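Pyruvate carboxylase n-terminal domain (Aquifex aeolicus, PDB 1ULZ) is a biotin carboxylase subunit of pyruvate carboxylase, combining a Rossmann-like N-terminal domain, an ATP-grasp domain and a biotin carboxylase C-terminal domain. Local coordinates at residues 138-141 against 142-146; 180-183 against 184-187. The protein carries 1 engineered substitution. One frame throughout, in Å; residues are numbered along the deposited sequence.

Contact 1: residues 138-141 against 142-146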
ATOM      1  N   LYS A 138     -35.151  29.857  32.129  1.00 33.78           N
ATOM      2  CA  LYS A 138     -36.057  30.386  33.135  1.00 35.50           C
ATOM      3  C   LYS A 138     -36.532  31.784  32.782  1.00 34.87           C
ATOM      4  O   LYS A 138     -37.679  32.132  33.047  1.00 36.37           O
ATOM      5  CB  LYS A 138     -35.376  30.420  34.507  1.00 38.51           C
ATOM      6  CG  LYS A 138     -35.217  29.058  35.171  1.00 40.15           C
ATOM      7  CD  LYS A 138     -34.772  29.239  36.612  1.00 43.30           C
ATOM      8  CE  LYS A 138     -35.690  30.235  37.330  1.00 45.70           C
ATOM      9  NZ  LYS A 138     -35.365  30.403  38.781  1.00 46.28           N
ATOM     10  N   SER A 139     -35.650  32.580  32.184  1.00 33.39           N
ATOM     11  CA  SER A 139     -35.990  33.949  31.818  1.00 31.51           C
ATOM     12  C   SER A 139     -34.986  34.546  30.840  1.00 31.29           C
ATOM     13  O   SER A 139     -33.988  33.911  30.472  1.00 30.17           O
ATOM     14  CB  SER A 139     -36.017  34.826  33.061  1.00 31.62           C
ATOM     15  OG  SER A 139     -34.697  34.991  33.557  1.00 32.54           O
ATOM     16  N   LEU A 140     -35.250  35.786  30.441  1.00 29.40           N
ATOM     17  CA  LEU A 140     -34.378  36.486  29.511  1.00 30.57           C
ATOM     18  C   LEU A 140     -33.088  36.838  30.242  1.00 29.81           C
ATOM     19  O   LEU A 140     -31.997  36.794  29.667  1.00 28.89           O
ATOM     20  CB  LEU A 140     -35.060  37.761  29.018  1.00 31.55           C
ATOM     21  CG  LEU A 140     -34.599  38.403  27.709  1.00 33.68           C
ATOM     22  CD1 LEU A 140     -35.395  39.673  27.489  1.00 32.61           C
ATOM     23  CD2 LEU A 140     -33.124  38.724  27.750  1.00 35.43           C
ATOM     24  N   GLU A 141     -33.220  37.191  31.514  1.00 29.53           N
ATOM     25  CA  GLU A 141     -32.059  37.547  32.314  1.00 30.16           C
ATOM     26  C   GLU A 141     -31.103  36.365  32.425  1.00 29.00           C
ATOM     27  O   GLU A 141     -29.885  36.534  32.357  1.00 28.67           O
ATOM     28  CB  GLU A 141     -32.502  38.012  33.707  1.00 31.74           C
ATOM     29  CG  GLU A 141     -33.051  39.436  33.719  1.00 34.79           C
ATOM     30  CD  GLU A 141     -32.042  40.426  33.156  1.00 36.64           C
ATOM     31  OE1 GLU A 141     -30.893  40.420  33.644  1.00 38.15           O
ATOM     32  OE2 GLU A 141     -32.383  41.202  32.231  1.00 35.74           O
ATOM     33  N   GLU A 142     -31.660  35.171  32.591  1.00 29.16           N
ATOM     34  CA  GLU A 142     -30.852  33.965  32.695  1.00 29.15           C
ATOM     35  C   GLU A 142     -30.192  33.665  31.359  1.00 27.90           C
ATOM     36  O   GLU A 142     -29.045  33.219  31.309  1.00 28.32           O
ATOM     37  CB  GLU A 142     -31.724  32.782  33.123  1.00 31.51           C
ATOM     38  CG  GLU A 142     -31.033  31.432  33.042  1.00 35.84           C
ATOM     39  CD  GLU A 142     -31.884  30.316  33.625  1.00 39.26           C
ATOM     40  OE1 GLU A 142     -32.186  30.375  34.837  1.00 43.88           O
ATOM     41  OE2 GLU A 142     -32.259  29.386  32.883  1.00 37.55           O
ATOM     42  N   ALA A 143     -30.917  33.917  30.277  1.00 27.15           N
ATOM     43  CA  ALA A 143     -30.391  33.677  28.938  1.00 27.04           C
ATOM     44  C   ALA A 143     -29.223  34.617  28.658  1.00 27.33           C
ATOM     45  O   ALA A 143     -28.217  34.212  28.077  1.00 26.11           O
ATOM     46  CB  ALA A 143     -31.488  33.876  27.892  1.00 25.55           C
ATOM     47  N   LYS A 144     -29.360  35.871  29.076  1.00 26.70           N
ATOM     48  CA  LYS A 144     -28.307  36.858  28.862  1.00 28.22           C
ATOM     49  C   LYS A 144     -27.062  36.519  29.669  1.00 27.71           C
ATOM     50  O   LYS A 144     -25.938  36.717  29.201  1.00 27.72           O
ATOM     51  CB  LYS A 144     -28.800  38.265  29.233  1.00 28.37           C
ATOM     52  CG  LYS A 144     -29.847  38.815  28.268  1.00 31.58           C
ATOM     53  CD  LYS A 144     -30.124  40.307  28.474  1.00 32.92           C
ATOM     54  CE  LYS A 144     -30.808  40.563  29.799  1.00 33.73           C
ATOM     55  NZ  LYS A 144     -31.272  41.972  29.916  1.00 36.15           N
ATOM     56  N   ALA A 145     -27.266  36.003  30.877  1.00 27.02           N
ATOM     57  CA  ALA A 145     -26.151  35.643  31.754  1.00 27.78           C
ATOM     58  C   ALA A 145     -25.475  34.375  31.258  1.00 25.68           C
ATOM     59  O   ALA A 145     -24.253  34.245  31.319  1.00 26.58           O
ATOM     60  CB  ALA A 145     -26.647  35.452  33.192  1.00 28.16           C
ATOM     61  N   LEU A 146     -26.279  33.442  30.768  1.00 25.94           N
ATOM     62  CA  LEU A 146     -25.758  32.182  30.253  1.00 26.18           C
ATOM     63  C   LEU A 146     -24.922  32.413  28.989  1.00 26.13           C
ATOM     64  O   LEU A 146     -23.857  31.814  28.818  1.00 25.42           O
ATOM     65  CB  LEU A 146     -26.912  31.228  29.955  1.00 26.25           C
ATOM     66  CG  LEU A 146     -26.546  29.844  29.410  1.00 30.44           C
ATOM     67  CD1 LEU A 146     -25.683  29.094  30.420  1.00 29.61           C
ATOM     68  CD2 LEU A 146     -27.828  29.067  29.113  1.00 31.42           C
TER

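Contact 2: residues 180-183 against 184-187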
ATOM      1  N   TYR A 180     -35.359  36.395  21.655  1.00 24.75           N
ATOM      2  CA  TYR A 180     -36.064  35.841  22.802  1.00 26.26           C
ATOM      3  C   TYR A 180     -37.495  36.368  22.855  1.00 27.46           C
ATOM      4  O   TYR A 180     -38.430  35.617  23.112  1.00 27.83           O
ATOM      5  CB  TYR A 180     -35.348  36.207  24.108  1.00 27.30           C
ATOM      6  CG  TYR A 180     -35.908  35.479  25.311  1.00 28.14           C
ATOM      7  CD1 TYR A 180     -35.359  34.275  25.736  1.00 27.58           C
ATOM      8  CD2 TYR A 180     -37.019  35.969  25.989  1.00 27.79           C
ATOM      9  CE1 TYR A 180     -35.900  33.577  26.804  1.00 28.83           C
ATOM     10  CE2 TYR A 180     -37.569  35.278  27.057  1.00 28.14           C
ATOM     11  CZ  TYR A 180     -37.007  34.082  27.461  1.00 29.64           C
ATOM     12  OH  TYR A 180     -37.552  33.385  28.523  1.00 30.19           O
ATOM     13  N   GLU A 181     -37.660  37.663  22.606  1.00 28.26           N
ATOM     14  CA  GLU A 181     -38.981  38.274  22.641  1.00 30.79           C
ATOM     15  C   GLU A 181     -39.864  37.781  21.501  1.00 30.61           C
ATOM     16  O   GLU A 181     -41.045  37.486  21.706  1.00 29.67           O
ATOM     17  CB  GLU A 181     -38.849  39.796  22.602  1.00 31.76           C
ATOM     18  CG  GLU A 181     -37.873  40.307  23.649  1.00 36.93           C
ATOM     19  CD  GLU A 181     -37.963  41.798  23.885  1.00 38.13           C
ATOM     20  OE1 GLU A 181     -38.084  42.564  22.904  1.00 41.09           O
ATOM     21  OE2 GLU A 181     -37.895  42.209  25.062  1.00 41.76           O
ATOM     22  N   GLN A 182     -39.289  37.676  20.305  1.00 30.52           N
ATOM     23  CA  GLN A 182     -40.035  37.206  19.141  1.00 30.40           C
ATOM     24  C   GLN A 182     -40.483  35.770  19.344  1.00 30.85           C
ATOM     25  O   GLN A 182     -41.602  35.394  18.980  1.00 31.71           O
ATOM     26  CB  GLN A 182     -39.170  37.293  17.885  1.00 30.56           C
ATOM     27  CG  GLN A 182     -39.818  36.714  16.623  1.00 30.42           C
ATOM     28  CD  GLN A 182     -41.158  37.359  16.274  1.00 31.52           C
ATOM     29  OE1 GLN A 182     -41.324  38.576  16.383  1.00 32.25           O
ATOM     30  NE2 GLN A 182     -42.113  36.540  15.834  1.00 29.73           N
ATOM     31  N   ALA A 183     -39.604  34.968  19.933  1.00 29.69           N
ATOM     32  CA  ALA A 183     -39.901  33.568  20.175  1.00 30.39           C
ATOM     33  C   ALA A 183     -40.990  33.372  21.224  1.00 31.42           C
ATOM     34  O   ALA A 183     -41.886  32.541  21.046  1.00 31.02           O
ATOM     35  CB  ALA A 183     -38.630  32.830  20.596  1.00 28.88           C
ATOM     36  N   SER A 184     -40.910  34.117  22.325  1.00 32.34           N
ATOM     37  CA  SER A 184     -41.904  33.979  23.387  1.00 35.26           C
ATOM     38  C   SER A 184     -43.222  34.588  22.943  1.00 36.58           C
ATOM     39  O   SER A 184     -44.294  34.211  23.426  1.00 37.61           O
ATOM     40  CB  SER A 184     -41.410  34.637  24.685  1.00 35.06           C
ATOM     41  OG  SER A 184     -41.030  35.987  24.483  1.00 38.90           O
ATOM     42  N   ARG A 185     -43.135  35.520  22.004  1.00 36.88           N
ATOM     43  CA  ARG A 185     -44.305  36.187  21.465  1.00 37.95           C
ATOM     44  C   ARG A 185     -45.081  35.159  20.649  1.00 37.98           C
ATOM     45  O   ARG A 185     -46.301  35.027  20.779  1.00 37.34           O
ATOM     46  CB  ARG A 185     -43.845  37.347  20.590  1.00 40.27           C
ATOM     47  CG  ARG A 185     -44.938  38.167  19.980  1.00 43.98           C
ATOM     48  CD  ARG A 185     -44.331  39.431  19.392  1.00 46.66           C
ATOM     49  NE  ARG A 185     -43.752  40.285  20.428  1.00 48.29           N
ATOM     50  CZ  ARG A 185     -42.562  40.874  20.336  1.00 50.00           C
ATOM     51  NH1 ARG A 185     -41.810  40.700  19.250  1.00 50.09           N
ATOM     52  NH2 ARG A 185     -42.120  41.642  21.327  1.00 50.27           N
ATOM     53  N   GLU A 186     -44.359  34.410  19.823  1.00 37.20           N
ATOM     54  CA  GLU A 186     -44.979  33.385  18.994  1.00 36.42           C
ATOM     55  C   GLU A 186     -45.588  32.276  19.838  1.00 37.16           C
ATOM     56  O   GLU A 186     -46.608  31.697  19.469  1.00 37.40           O
ATOM     57  CB  GLU A 186     -43.947  32.802  18.024  1.00 34.46           C
ATOM     58  CG  GLU A 186     -43.455  33.817  17.009  1.00 32.39           C
ATOM     59  CD  GLU A 186     -42.375  33.271  16.114  1.00 31.35           C
ATOM     60  OE1 GLU A 186     -41.892  34.024  15.238  1.00 28.90           O
ATOM     61  OE2 GLU A 186     -42.008  32.087  16.292  1.00 31.71           O
ATOM     62  N   ALA A 187     -44.969  31.980  20.978  1.00 38.07           N
ATOM     63  CA  ALA A 187     -45.481  30.931  21.854  1.00 40.05           C
ATOM     64  C   ALA A 187     -46.790  31.349  22.534  1.00 41.52           C
ATOM     65  O   ALA A 187     -47.728  30.561  22.628  1.00 41.47           O
ATOM     66  CB  ALA A 187     -44.426  30.568  22.911  1.00 39.63           C
TER

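Contact 1: residues 138-141 against 142-146
E141 and K144 form an i, i+3 salt bridge, with NZ of K144 reaching OE2 of E141 at 2.7 Å on the syn side, somewhat out of the carboxylate plane. CG, anti to the carbonyl carbon, starts the K144 chain back along the helix, and the bend at chi3 (-68°) turns CE and NZ across to the glutamate. The first turn is capped by S139, the N-cap residue, whose OG accepts a hydrogen bond from the backbone N of E142 at 3.2 Å. E142, in the same first turn, reaches back past the cap, unlike a strict capping box: its OE2 accepts a hydrogen bond from the backbone N of K138 at 3.0 Å. That bond is nearly straight at the hydrogen (166°), yet the donor stands above the carboxylate plane, 68° out of it. OE1 of E142 lies against the aliphatic part of K138, 3.2 Å from its CB. NZ of K138 stays 5.1 Å from OE1 of E142, near but not in contact. One turn along, CD2 of L140 presses on CG of K144 at 3.3 Å, tighter than a usual carbon contact. L140 also packs on V177, and K144 on E173 and V177, whereas E142, A143 and L146 touch L137; the start of helix 140-150 packs on both that preceding loop and helix 173-189.

Contact 2: residues 180-183 against 184-187
E186 lies over Q182 one helical turn back, an i, i+4 side-chain pair on one helix, and from CB to OE1 its side chain meets that residue. CB sits 3.6 Å from the carbonyl O of Q182, and CG comes closer to the same oxygen, at 3.1 Å. Beyond CG the chain runs extended, carrying CD to 3.3 Å from NE2 of Q182. At the tip OE1 accepts a hydrogen bond from NE2 at 2.6 Å, short and nearly straight (163°); OE1 lies close to the amide plane of Q182, and NE2 meets it on the anti side of the carboxylate, tilted somewhat from that plane, although amide and carboxylate planes are turned 69° apart. R185 takes a different course: its guanidinium has the carbonyl O of E181 over one face, 3.9 Å from the plane, and OE1 of Q182 at its edge. S184 is an in-helix serine whose hydroxyl turns back to carbonyls of the preceding turn (chi1 54°), putting OG 3.0 Å from O of Y180 and 3.2 Å from O of E181. OE2 of E186 points off the helix to a salt bridge with R168 of strand 168-170 and accepts a hydrogen bond from N of G164, while Y180 and A183 pack on L196 of strand 196-200.

How the contacts relate
Following the chain from the N terminus, contact 1 comes first, where the loop before helix 140-150 becomes the helix; strands 154-158 and 168-170 follow, and contact 2 lies within helix 173-189. The two are in series, neither nested nor crossing, and because each joins adjacent segments neither closes a long loop. Their centres are about 14 Å apart, and they meet through Y180: its OH is 3.6 Å from C of S139, and its CD2 is 3.8 Å from CG of L140. Y180 so joins the two helices, and other side chains of contact 2 carry the second helix onto strands 168-170 and 196-200, within the ATP-grasp family region.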